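Local coordinates for mandelate racemase/muconate lactonizing enzyme family protein (Azoarcus sp., PDB 2QDE) that belongs to the mandelate racemase/muconate lactonizing enzyme family, pairing an enolase-type N-terminal capping domain with a TIM-barrel-like domain, and holds a barium ion in this structure, at residues G46-R58 against C296-P308. Numbering follows the deposited sequence.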
loop_
_atom_site.group_PDB
_atom_site.type_symbol
_atom_site.label_atom_id
_atom_site.label_comp_id
_atom_site.label_asym_id
_atom_site.label_seq_id
_atom_site.Cartn_x
_atom_site.Cartn_y
_atom_site.Cartn_z
ATOM N N GLY A 46 -46.138 5.623 -19.886
ATOM C CA GLY A 46 -44.696 5.742 -20.043
ATOM C C GLY A 46 -44.189 4.535 -20.816
ATOM O O GLY A 46 -44.500 3.407 -20.452
ATOM N N ILE A 47 -43.421 4.760 -21.879
ATOM C CA ILE A 47 -42.903 3.655 -22.686
ATOM C C ILE A 47 -41.383 3.548 -22.672
ATOM O O ILE A 47 -40.684 4.530 -22.428
ATOM C CB ILE A 47 -43.352 3.781 -24.161
ATOM C CG1 ILE A 47 -42.790 5.072 -24.771
ATOM C CG2 ILE A 47 -44.867 3.782 -24.238
ATOM C CD1 ILE A 47 -43.102 5.242 -26.243
ATOM N N ALA A 48 -40.878 2.349 -22.946
ATOM C CA ALA A 48 -39.434 2.109 -22.971
ATOM C C ALA A 48 -39.107 0.852 -23.770
ATOM O O ALA A 48 -39.944 -0.045 -23.896
ATOM C CB ALA A 48 -38.895 1.975 -21.552
ATOM N N ASP A 49 -37.886 0.807 -24.300
ATOM C CA ASP A 49 -37.386 -0.311 -25.103
ATOM C C ASP A 49 -36.077 -0.775 -24.461
ATOM O O ASP A 49 -35.100 -0.023 -24.449
ATOM C CB ASP A 49 -37.102 0.172 -26.529
ATOM C CG ASP A 49 -36.751 -0.962 -27.491
ATOM O OD1 ASP A 49 -36.463 -2.096 -27.039
ATOM O OD2 ASP A 49 -36.755 -0.704 -28.716
ATOM N N ALA A 50 -36.057 -1.996 -23.931
ATOM C CA ALA A 50 -34.859 -2.528 -23.289
ATOM C C ALA A 50 -33.717 -2.662 -24.289
ATOM O O ALA A 50 -32.534 -2.584 -23.928
ATOM C CB ALA A 50 -35.158 -3.888 -22.664
ATOM N N GLY A 51 -34.086 -2.858 -25.549
ATOM C CA GLY A 51 -33.098 -3.027 -26.591
ATOM C C GLY A 51 -32.717 -4.493 -26.665
ATOM O O GLY A 51 -33.367 -5.348 -26.066
ATOM N N ASP A 52 -31.653 -4.784 -27.397
ATOM C CA ASP A 52 -31.185 -6.147 -27.559
ATOM C C ASP A 52 -30.771 -6.810 -26.239
ATOM O O ASP A 52 -30.357 -6.143 -25.294
ATOM C CB ASP A 52 -30.011 -6.150 -28.543
ATOM C CG ASP A 52 -29.527 -7.544 -28.867
ATOM O OD1 ASP A 52 -30.376 -8.446 -29.004
ATOM O OD2 ASP A 52 -28.295 -7.733 -28.994
ATOM N N THR A 53 -30.903 -8.130 -26.176
ATOM C CA THR A 53 -30.504 -8.876 -24.994
ATOM C C THR A 53 -29.258 -9.690 -25.362
ATOM O O THR A 53 -29.186 -10.289 -26.439
ATOM C CB THR A 53 -31.636 -9.816 -24.500
ATOM O OG1 THR A 53 -32.077 -10.653 -25.579
ATOM C CG2 THR A 53 -32.819 -8.992 -23.985
ATOM N N SER A 54 -28.273 -9.693 -24.472
ATOM C CA SER A 54 -27.018 -10.403 -24.712
ATOM C C SER A 54 -26.649 -11.281 -23.520
ATOM O O SER A 54 -26.373 -10.773 -22.432
ATOM C CB SER A 54 -25.896 -9.389 -24.970
ATOM O OG SER A 54 -24.633 -10.028 -24.999
ATOM N N SER A 55 -26.620 -12.593 -23.731
ATOM C CA SER A 55 -26.305 -13.519 -22.650
ATOM C C SER A 55 -24.956 -13.249 -21.994
ATOM O O SER A 55 -24.831 -13.306 -20.770
ATOM C CB SER A 55 -26.338 -14.968 -23.153
ATOM O OG SER A 55 -25.296 -15.211 -24.076
ATOM N N TRP A 56 -23.947 -12.956 -22.805
ATOM C CA TRP A 56 -22.608 -12.710 -22.278
ATOM C C TRP A 56 -22.351 -11.286 -21.791
ATOM O O TRP A 56 -21.667 -11.098 -20.790
ATOM C CB TRP A 56 -21.552 -13.076 -23.321
ATOM C CG TRP A 56 -21.710 -12.331 -24.600
ATOM C CD1 TRP A 56 -22.450 -12.709 -25.683
ATOM C CD2 TRP A 56 -21.133 -11.064 -24.928
ATOM N NE1 TRP A 56 -22.368 -11.753 -26.672
ATOM C CE2 TRP A 56 -21.565 -10.733 -26.231
ATOM C CE3 TRP A 56 -20.291 -10.173 -24.245
ATOM C CZ2 TRP A 56 -21.179 -9.546 -26.869
ATOM C CZ3 TRP A 56 -19.907 -8.987 -24.882
ATOM C CH2 TRP A 56 -20.352 -8.688 -26.181
ATOM N N TYR A 57 -22.891 -10.285 -22.480
ATOM C CA TYR A 57 -22.661 -8.901 -22.059
ATOM C C TYR A 57 -23.439 -8.484 -20.811
ATOM O O TYR A 57 -22.884 -7.866 -19.900
ATOM C CB TYR A 57 -23.000 -7.919 -23.187
ATOM C CG TYR A 57 -22.652 -6.490 -22.831
ATOM C CD1 TYR A 57 -21.329 -6.042 -22.871
ATOM C CD2 TYR A 57 -23.633 -5.599 -22.396
ATOM C CE1 TYR A 57 -20.991 -4.741 -22.486
ATOM C CE2 TYR A 57 -23.308 -4.294 -22.003
ATOM C CZ TYR A 57 -21.982 -3.877 -22.053
ATOM O OH TYR A 57 -21.647 -2.601 -21.674
ATOM N N ARG A 58 -24.727 -8.818 -20.779
ATOM C CA ARG A 58 -25.589 -8.455 -19.658
ATOM C C ARG A 58 -26.095 -9.671 -18.869
ATOM O O ARG A 58 -26.242 -9.612 -17.650
ATOM C CB ARG A 58 -26.779 -7.642 -20.184
ATOM C CG ARG A 58 -27.706 -7.061 -19.117
ATOM C CD ARG A 58 -27.121 -5.797 -18.493
ATOM N NE ARG A 58 -25.961 -6.070 -17.657
ATOM C CZ ARG A 58 -26.010 -6.700 -16.487
ATOM N NH1 ARG A 58 -27.173 -7.125 -15.999
ATOM N NH2 ARG A 58 -24.889 -6.918 -15.807
ATOM N N CYS A 296 -20.629 6.465 -24.569
ATOM C CA CYS A 296 -21.835 5.672 -24.371
ATOM C C CYS A 296 -22.223 4.850 -25.595
ATOM O O CYS A 296 -22.326 5.370 -26.711
ATOM C CB CYS A 296 -23.017 6.566 -23.980
ATOM S SG CYS A 296 -24.563 5.650 -23.639
ATOM N N GLY A 297 -22.439 3.560 -25.369
ATOM C CA GLY A 297 -22.830 2.672 -26.443
ATOM C C GLY A 297 -24.330 2.448 -26.386
ATOM O O GLY A 297 -25.087 3.337 -25.994
ATOM N N CYS A 298 -24.766 1.259 -26.769
ATOM C CA CYS A 298 -26.181 0.942 -26.744
ATOM C C CYS A 298 -26.357 -0.558 -26.852
ATOM O O CYS A 298 -25.406 -1.283 -27.138
ATOM C CB CYS A 298 -26.900 1.605 -27.922
ATOM S SG CYS A 298 -26.524 0.842 -29.530
ATOM N N MET A 299 -27.578 -1.010 -26.587
ATOM C CA MET A 299 -27.937 -2.415 -26.723
ATOM C C MET A 299 -28.830 -2.332 -27.962
ATOM O O MET A 299 -30.051 -2.240 -27.851
ATOM C CB MET A 299 -28.744 -2.891 -25.509
ATOM C CG MET A 299 -27.995 -2.810 -24.172
ATOM S SD MET A 299 -26.681 -4.034 -23.995
ATOM C CE MET A 299 -27.616 -5.462 -23.473
ATOM N N VAL A 300 -28.196 -2.312 -29.131
ATOM C CA VAL A 300 -28.867 -2.195 -30.429
ATOM C C VAL A 300 -30.389 -2.313 -30.386
ATOM O O VAL A 300 -30.942 -3.402 -30.184
ATOM C CB VAL A 300 -28.325 -3.230 -31.423
ATOM C CG1 VAL A 300 -29.037 -3.081 -32.765
ATOM C CG2 VAL A 300 -26.828 -3.032 -31.596
ATOM N N GLY A 301 -31.054 -1.183 -30.598
ATOM C CA GLY A 301 -32.502 -1.163 -30.572
ATOM C C GLY A 301 -33.115 -0.097 -31.459
ATOM O O GLY A 301 -32.426 0.561 -32.239
ATOM N N SER A 302 -34.426 0.070 -31.318
ATOM C CA SER A 302 -35.202 1.027 -32.092
ATOM C C SER A 302 -34.871 2.460 -31.713
ATOM O O SER A 302 -33.990 2.704 -30.895
ATOM C CB SER A 302 -36.685 0.799 -31.830
ATOM O OG SER A 302 -36.990 1.127 -30.479
ATOM N N GLY A 303 -35.594 3.401 -32.316
ATOM C CA GLY A 303 -35.393 4.803 -32.005
ATOM C C GLY A 303 -35.790 5.040 -30.559
ATOM O O GLY A 303 -35.357 6.014 -29.930
ATOM N N LEU A 304 -36.623 4.146 -30.024
ATOM C CA LEU A 304 -37.050 4.269 -28.639
ATOM C C LEU A 304 -35.907 3.841 -27.727
ATOM O O LEU A 304 -35.663 4.466 -26.700
ATOM C CB LEU A 304 -38.288 3.411 -28.354
ATOM C CG LEU A 304 -38.782 3.482 -26.899
ATOM C CD1 LEU A 304 -39.048 4.931 -26.522
ATOM C CD2 LEU A 304 -40.051 2.661 -26.729
ATOM N N GLU A 305 -35.208 2.776 -28.103
ATOM C CA GLU A 305 -34.078 2.297 -27.312
ATOM C C GLU A 305 -33.001 3.383 -27.254
ATOM O O GLU A 305 -32.357 3.586 -26.221
ATOM C CB GLU A 305 -33.496 1.023 -27.945
ATOM C CG GLU A 305 -32.339 0.371 -27.187
ATOM C CD GLU A 305 -30.989 1.045 -27.419
ATOM O OE1 GLU A 305 -30.762 1.583 -28.528
ATOM O OE2 GLU A 305 -30.142 1.019 -26.496
ATOM N N ALA A 306 -32.814 4.093 -28.362
ATOM C CA ALA A 306 -31.790 5.137 -28.410
ATOM C C ALA A 306 -32.131 6.410 -27.636
ATOM O O ALA A 306 -31.232 7.154 -27.236
ATOM C CB ALA A 306 -31.485 5.485 -29.860
ATOM N N SER A 307 -33.418 6.654 -27.407
ATOM C CA SER A 307 -33.853 7.876 -26.724
ATOM C C SER A 307 -33.343 8.199 -25.319
ATOM O O SER A 307 -32.862 9.306 -25.083
ATOM C CB SER A 307 -35.377 7.959 -26.728
ATOM O OG SER A 307 -35.826 8.224 -28.037
ATOM N N PRO A 308 -33.452 7.261 -24.364
ATOM C CA PRO A 308 -32.950 7.602 -23.024
ATOM C C PRO A 308 -31.510 8.124 -23.093
ATOM O O PRO A 308 -31.185 9.176 -22.533
ATOM C CB PRO A 308 -33.060 6.277 -22.264
ATOM C CG PRO A 308 -34.248 5.625 -22.911
ATOM C CD PRO A 308 -34.012 5.896 -24.390
HETATM O O HOH W 1 -36.343 3.097 -24.168
HETATM O O HOH W 2 -35.784 -2.254 -30.438
HETATM O O HOH W 3 -33.227 2.405 -24.051
#
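Asp49 and Ser302 meet where the two domains of the enolase fold join: the edge strand 45-49 of the N-terminal domain runs into a segment that lies along the loop between the barrel strand 294-296 and helix 303-315. The axes of 46-49 and 303-308 cross at -101°.

Polar contacts centre on Asp49 and Asp52. Ser302 OG, at the N-cap of the helix, donates to the anti lone pair of Asp49 OD2 at 2.6 Å and accepts from Leu304 N and, weakly, from Glu305 N. Asp49 extends to this helix start, its CG opposite the backbone N (chi1 -172°), and the N-terminal end of the helix would probably stabilise its negative charge; OD1 closes an Asx turn with Gly51 N. One water links Asp49 OD2 to Ser302 N, and another joins Asp49 N to Leu304 O. Further along, Asp52 N donates to Met299 O at 3.0 Å, from above the carbonyl plane, and more weakly to Val300 O. A bend at chi2 (-80°) brings Glu305 OE2 to Met299 N, from which it accepts; Gln272 also donates to it.

The remaining contacts are van der Waals. Leu304 CD2 rests against the backbone at Ala48, 3.6 Å from its C, and lies 4.0 Å from Ile47 CD1. Glu305 CG packs 3.5 Å from Gly51 CA. Near the barium ion, Tyr57, whose hydroxyl is hydrogen-bonded to the metal-site residue Asp246, receives the curled Met299 in an oblique Met-aromatic contact, SD lying 3.8 Å from Tyr57 CD2. Beyond the sulfur, the methyl CE of Met299 sits 4.0 Å from Arg58 CB.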